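Flagellar basal body protein (Helicobacter pylori, PDB 5NPY) probably serves as a structural subunit of the flagellar hook, the curved segment that links the rotary motor to the filament. Local coordinates at residues L285-I297 and L308-F322. Sequence-based numbering, arbitrary orientation.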
loop_
_atom_site.group_PDB
_atom_site.type_symbol
_atom_site.label_atom_id
_atom_site.label_comp_id
_atom_site.label_asym_id
_atom_site.label_seq_id
_atom_site.Cartn_x
_atom_site.Cartn_y
_atom_site.Cartn_z
ATOM N N LEU A 285 -7.830 27.349 -31.155
ATOM C CA LEU A 285 -6.880 27.948 -32.086
ATOM C C LEU A 285 -7.280 27.661 -33.529
ATOM O O LEU A 285 -7.299 28.569 -34.367
ATOM C CB LEU A 285 -5.481 27.422 -31.772
ATOM C CG LEU A 285 -4.245 28.047 -32.392
ATOM C CD1 LEU A 285 -4.178 29.553 -32.094
ATOM C CD2 LEU A 285 -3.013 27.304 -31.848
ATOM N N LEU A 286 -7.656 26.412 -33.820
ATOM C CA LEU A 286 -8.116 26.051 -35.159
ATOM C C LEU A 286 -9.406 26.768 -35.554
ATOM O O LEU A 286 -9.605 27.067 -36.733
ATOM C CB LEU A 286 -8.321 24.547 -35.240
ATOM C CG LEU A 286 -8.801 23.997 -36.572
ATOM C CD1 LEU A 286 -7.692 24.087 -37.612
ATOM C CD2 LEU A 286 -9.259 22.564 -36.360
ATOM N N LYS A 287 -10.305 27.032 -34.601
ATOM C CA LYS A 287 -11.566 27.677 -34.959
ATOM C C LYS A 287 -11.363 29.144 -35.303
ATOM O O LYS A 287 -11.974 29.650 -36.247
ATOM C CB LYS A 287 -12.584 27.547 -33.826
ATOM C CG LYS A 287 -13.948 28.172 -34.148
ATOM C CD LYS A 287 -14.625 27.493 -35.359
ATOM C CE LYS A 287 -16.113 27.867 -35.451
ATOM N NZ LYS A 287 -16.815 27.292 -36.636
ATOM N N GLU A 288 -10.518 29.845 -34.544
ATOM C CA GLU A 288 -10.287 31.267 -34.779
ATOM C C GLU A 288 -9.534 31.518 -36.090
ATOM O O GLU A 288 -9.928 32.380 -36.886
ATOM C CB GLU A 288 -9.534 31.853 -33.585
ATOM C CG GLU A 288 -10.347 31.751 -32.311
ATOM C CD GLU A 288 -9.603 32.232 -31.084
ATOM O OE1 GLU A 288 -8.353 32.210 -31.105
ATOM O OE2 GLU A 288 -10.277 32.628 -30.102
ATOM N N LYS A 289 -8.458 30.766 -36.347
ATOM C CA LYS A 289 -7.604 31.068 -37.500
ATOM C C LYS A 289 -8.179 30.535 -38.809
ATOM O O LYS A 289 -8.039 31.174 -39.857
ATOM C CB LYS A 289 -6.198 30.508 -37.273
ATOM C CG LYS A 289 -5.517 31.066 -36.031
ATOM C CD LYS A 289 -5.228 32.547 -36.238
ATOM C CE LYS A 289 -4.592 33.162 -35.011
ATOM N NZ LYS A 289 -5.078 34.543 -34.775
ATOM N N THR A 290 -8.768 29.355 -38.790
ATOM C CA THR A 290 -9.477 28.824 -39.938
ATOM C C THR A 290 -10.966 28.905 -39.623
ATOM O O THR A 290 -11.378 29.525 -38.640
ATOM C CB THR A 290 -9.015 27.396 -40.237
ATOM O OG1 THR A 290 -9.666 26.487 -39.345
ATOM C CG2 THR A 290 -7.506 27.272 -40.049
ATOM N N GLY A 291 -11.790 28.278 -40.443
ATOM C CA GLY A 291 -13.189 28.189 -40.090
ATOM C C GLY A 291 -13.583 26.876 -39.458
ATOM O O GLY A 291 -14.769 26.677 -39.172
ATOM N N LEU A 292 -12.623 25.986 -39.212
ATOM C CA LEU A 292 -12.896 24.569 -39.053
ATOM C C LEU A 292 -13.097 24.188 -37.591
ATOM O O LEU A 292 -12.544 24.809 -36.673
ATOM C CB LEU A 292 -11.759 23.745 -39.658
ATOM C CG LEU A 292 -11.277 24.244 -41.024
ATOM C CD1 LEU A 292 -10.155 23.375 -41.554
ATOM C CD2 LEU A 292 -12.426 24.294 -42.012
ATOM N N ASP A 293 -13.913 23.153 -37.390
ATOM C CA ASP A 293 -14.199 22.604 -36.073
ATOM C C ASP A 293 -13.349 21.365 -35.835
ATOM O O ASP A 293 -13.254 20.496 -36.708
ATOM C CB ASP A 293 -15.675 22.231 -35.943
ATOM C CG ASP A 293 -16.562 23.427 -35.719
ATOM O OD1 ASP A 293 -17.735 23.353 -36.128
ATOM O OD2 ASP A 293 -16.096 24.433 -35.134
ATOM N N LEU A 294 -12.745 21.284 -34.650
ATOM C CA LEU A 294 -12.091 20.070 -34.169
ATOM C C LEU A 294 -13.019 19.367 -33.176
ATOM O O LEU A 294 -13.206 19.845 -32.047
ATOM C CB LEU A 294 -10.756 20.398 -33.513
ATOM C CG LEU A 294 -10.094 19.129 -33.001
ATOM C CD1 LEU A 294 -9.787 18.224 -34.200
ATOM C CD2 LEU A 294 -8.860 19.453 -32.182
ATOM N N ASN A 295 -13.589 18.230 -33.592
ATOM C CA ASN A 295 -14.619 17.528 -32.835
ATOM C C ASN A 295 -14.141 16.150 -32.382
ATOM O O ASN A 295 -13.330 15.502 -33.051
ATOM C CB ASN A 295 -15.895 17.348 -33.677
ATOM C CG ASN A 295 -16.569 18.673 -34.032
ATOM O OD1 ASN A 295 -16.959 18.891 -35.180
ATOM N ND2 ASN A 295 -16.703 19.562 -33.041
ATOM N N LEU A 296 -14.669 15.707 -31.240
ATOM C CA LEU A 296 -14.606 14.309 -30.824
ATOM C C LEU A 296 -15.855 13.568 -31.314
ATOM O O LEU A 296 -16.982 13.979 -31.006
ATOM C CB LEU A 296 -14.498 14.211 -29.307
ATOM C CG LEU A 296 -14.324 12.797 -28.758
ATOM C CD1 LEU A 296 -12.970 12.279 -29.131
ATOM C CD2 LEU A 296 -14.522 12.788 -27.257
ATOM N N ILE A 297 -15.656 12.472 -32.063
ATOM C CA ILE A 297 -16.758 11.678 -32.610
ATOM C C ILE A 297 -16.546 10.187 -32.332
ATOM O O ILE A 297 -15.433 9.715 -32.087
ATOM C CB ILE A 297 -16.949 11.898 -34.134
ATOM C CG1 ILE A 297 -15.661 11.575 -34.893
ATOM C CG2 ILE A 297 -17.392 13.310 -34.448
ATOM C CD1 ILE A 297 -15.888 11.029 -36.269
ATOM N N LEU A 308 -12.974 6.054 -30.463
ATOM C CA LEU A 308 -13.301 7.438 -30.748
ATOM C C LEU A 308 -12.269 8.037 -31.695
ATOM O O LEU A 308 -11.106 7.624 -31.716
ATOM C CB LEU A 308 -13.389 8.261 -29.449
ATOM C CG LEU A 308 -14.401 7.741 -28.421
ATOM C CD1 LEU A 308 -14.459 8.670 -27.252
ATOM C CD2 LEU A 308 -15.801 7.556 -29.029
ATOM N N LEU A 309 -12.712 9.014 -32.483
ATOM C CA LEU A 309 -11.856 9.700 -33.435
ATOM C C LEU A 309 -11.956 11.196 -33.221
ATOM O O LEU A 309 -12.934 11.699 -32.657
ATOM C CB LEU A 309 -12.238 9.403 -34.898
ATOM C CG LEU A 309 -12.625 7.974 -35.258
ATOM C CD1 LEU A 309 -13.228 7.961 -36.644
ATOM C CD2 LEU A 309 -11.390 7.100 -35.209
ATOM N N LEU A 310 -10.930 11.896 -33.703
ATOM C CA LEU A 310 -10.968 13.333 -33.923
ATOM C C LEU A 310 -11.410 13.615 -35.356
ATOM O O LEU A 310 -11.172 12.820 -36.273
ATOM C CB LEU A 310 -9.599 13.966 -33.660
ATOM C CG LEU A 310 -9.035 13.794 -32.250
ATOM C CD1 LEU A 310 -7.653 14.439 -32.169
ATOM C CD2 LEU A 310 -9.963 14.383 -31.190
ATOM N N GLU A 311 -12.051 14.764 -35.548
ATOM C CA GLU A 311 -12.655 15.078 -36.833
ATOM C C GLU A 311 -12.518 16.563 -37.119
ATOM O O GLU A 311 -12.924 17.395 -36.301
ATOM C CB GLU A 311 -14.128 14.666 -36.833
ATOM C CG GLU A 311 -14.942 15.239 -37.967
ATOM C CD GLU A 311 -16.428 15.141 -37.705
ATOM O OE1 GLU A 311 -16.897 15.751 -36.712
ATOM O OE2 GLU A 311 -17.113 14.435 -38.477
ATOM N N ILE A 312 -11.953 16.895 -38.274
ATOM C CA ILE A 312 -11.865 18.275 -38.734
ATOM C C ILE A 312 -13.013 18.497 -39.707
ATOM O O ILE A 312 -13.062 17.884 -40.777
ATOM C CB ILE A 312 -10.510 18.576 -39.380
ATOM C CG1 ILE A 312 -9.385 18.100 -38.467
ATOM C CG2 ILE A 312 -10.359 20.080 -39.639
ATOM C CD1 ILE A 312 -8.012 18.339 -39.048
ATOM N N ALA A 313 -13.947 19.365 -39.327
ATOM C CA ALA A 313 -15.200 19.535 -40.043
ATOM C C ALA A 313 -15.423 21.002 -40.377
ATOM O O ALA A 313 -15.044 21.899 -39.617
ATOM C CB ALA A 313 -16.386 19.009 -39.219
ATOM N N ASN A 314 -16.041 21.235 -41.534
ATOM C CA ASN A 314 -16.483 22.563 -41.920
ATOM C C ASN A 314 -17.941 22.700 -41.539
ATOM O O ASN A 314 -18.768 21.920 -42.036
ATOM C CB ASN A 314 -16.302 22.779 -43.415
ATOM C CG ASN A 314 -16.787 24.143 -43.874
ATOM O OD1 ASN A 314 -17.243 24.952 -43.075
ATOM N ND2 ASN A 314 -16.668 24.409 -45.171
ATOM N N PRO A 315 -18.313 23.649 -40.664
ATOM C CA PRO A 315 -19.717 23.744 -40.247
ATOM C C PRO A 315 -20.602 24.408 -41.298
ATOM O O PRO A 315 -21.763 24.021 -41.470
ATOM C CB PRO A 315 -19.646 24.571 -38.952
ATOM C CG PRO A 315 -18.209 25.084 -38.845
ATOM C CD PRO A 315 -17.498 24.741 -40.105
ATOM N N SER A 316 -20.075 25.402 -42.013
ATOM C CA SER A 316 -20.862 26.050 -43.051
ATOM C C SER A 316 -21.003 25.148 -44.275
ATOM O O SER A 316 -20.258 24.184 -44.464
ATOM C CB SER A 316 -20.232 27.375 -43.467
ATOM O OG SER A 316 -21.016 27.980 -44.480
ATOM N N GLN A 317 -21.979 25.473 -45.119
ATOM C CA GLN A 317 -22.153 24.723 -46.349
ATOM C C GLN A 317 -21.359 25.307 -47.504
ATOM O O GLN A 317 -21.244 24.658 -48.549
ATOM C CB GLN A 317 -23.632 24.633 -46.724
ATOM C CG GLN A 317 -23.928 23.399 -47.552
ATOM C CD GLN A 317 -25.231 22.732 -47.177
ATOM O OE1 GLN A 317 -26.174 23.388 -46.724
ATOM N NE2 GLN A 317 -25.292 21.413 -47.360
ATOM N N THR A 318 -20.801 26.498 -47.334
ATOM C CA THR A 318 -19.841 27.034 -48.293
ATOM C C THR A 318 -18.468 26.413 -48.047
ATOM O O THR A 318 -17.933 26.539 -46.938
ATOM C CB THR A 318 -19.771 28.541 -48.167
ATOM O OG1 THR A 318 -19.322 28.871 -46.854
ATOM C CG2 THR A 318 -21.147 29.134 -48.361
ATOM N N PRO A 319 -17.870 25.747 -49.035
ATOM C CA PRO A 319 -16.699 24.897 -48.771
ATOM C C PRO A 319 -15.447 25.682 -48.391
ATOM O O PRO A 319 -15.344 26.900 -48.555
ATOM C CB PRO A 319 -16.501 24.154 -50.098
ATOM C CG PRO A 319 -17.853 24.168 -50.736
ATOM C CD PRO A 319 -18.432 25.505 -50.373
ATOM N N ILE A 320 -14.479 24.934 -47.863
ATOM C CA ILE A 320 -13.171 25.446 -47.460
ATOM C C ILE A 320 -12.127 24.392 -47.803
ATOM O O ILE A 320 -12.297 23.214 -47.470
ATOM C CB ILE A 320 -13.116 25.783 -45.955
ATOM C CG1 ILE A 320 -13.605 27.207 -45.698
ATOM C CG2 ILE A 320 -11.708 25.615 -45.417
ATOM C CD1 ILE A 320 -12.714 28.277 -46.311
ATOM N N THR A 321 -11.058 24.801 -48.478
ATOM C CA THR A 321 -9.943 23.911 -48.772
ATOM C C THR A 321 -8.802 24.206 -47.803
ATOM O O THR A 321 -8.435 25.369 -47.609
ATOM C CB THR A 321 -9.486 24.072 -50.222
ATOM O OG1 THR A 321 -10.535 23.643 -51.105
ATOM C CG2 THR A 321 -8.235 23.248 -50.477
ATOM N N PHE A 322 -8.258 23.157 -47.183
ATOM C CA PHE A 322 -7.281 23.333 -46.118
ATOM C C PHE A 322 -6.177 22.296 -46.243
ATOM O O PHE A 322 -6.416 21.169 -46.676
ATOM C CB PHE A 322 -7.926 23.219 -44.728
ATOM C CG PHE A 322 -7.918 21.823 -44.162
ATOM C CD1 PHE A 322 -7.075 21.492 -43.110
ATOM C CD2 PHE A 322 -8.753 20.841 -44.678
ATOM C CE1 PHE A 322 -7.060 20.213 -42.581
ATOM C CE2 PHE A 322 -8.741 19.552 -44.153
ATOM C CZ PHE A 322 -7.893 19.239 -43.101
#
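L292 is the bump that fills a hollow here, a cleft whose walls are I312, I320 and F322. Its two methyls divide the work: CD1 lies over one face of the F322 ring, 4.2 Å from the ring centroid in a CH-pi contact, and also meets I312 CG2, while CD2 reaches I320 CG2 at 3.7 Å. With CG turned beside the backbone N (chi1 -44°), the fork spreads between strand 308-313 and the beginning of strand 320-325, and L286 CD2 adds a looser touch on I312.

Beyond L292 the chain becomes an antiparallel hairpin, in which D293, N295 and I297 form hydrogen-bonded pairs with A313, E311 and L309. On the face carrying these residues, I297 is the second bump: its CG2 presses on E311 OE1 (3.4 Å) and its CD1 on L309 CD1. The carboxylate of E311 slants across N295, its plane 72° from the amide. Further along, P315 CG sits against the K287-D293 pair, meeting both K287 NZ and D293 OD1, the latter 3.3 Å from P315 CG; K287 NZ forms a salt bridge to D293 OD2 whose hydrogen bond is weak. On the opposite face L296 CD1 settles over L308 CB.

Helix 279-289 leads into this arrangement through an ST turn, T290 OG1 accepting from L292 N. Within its sheet, strand 308-313 of the hairpin lies between 293-298 and 346-364, whereas strand 320-325 belongs to a separate sheet between strands 247-252 and 339-341, so the L292 cleft joins the two sheets.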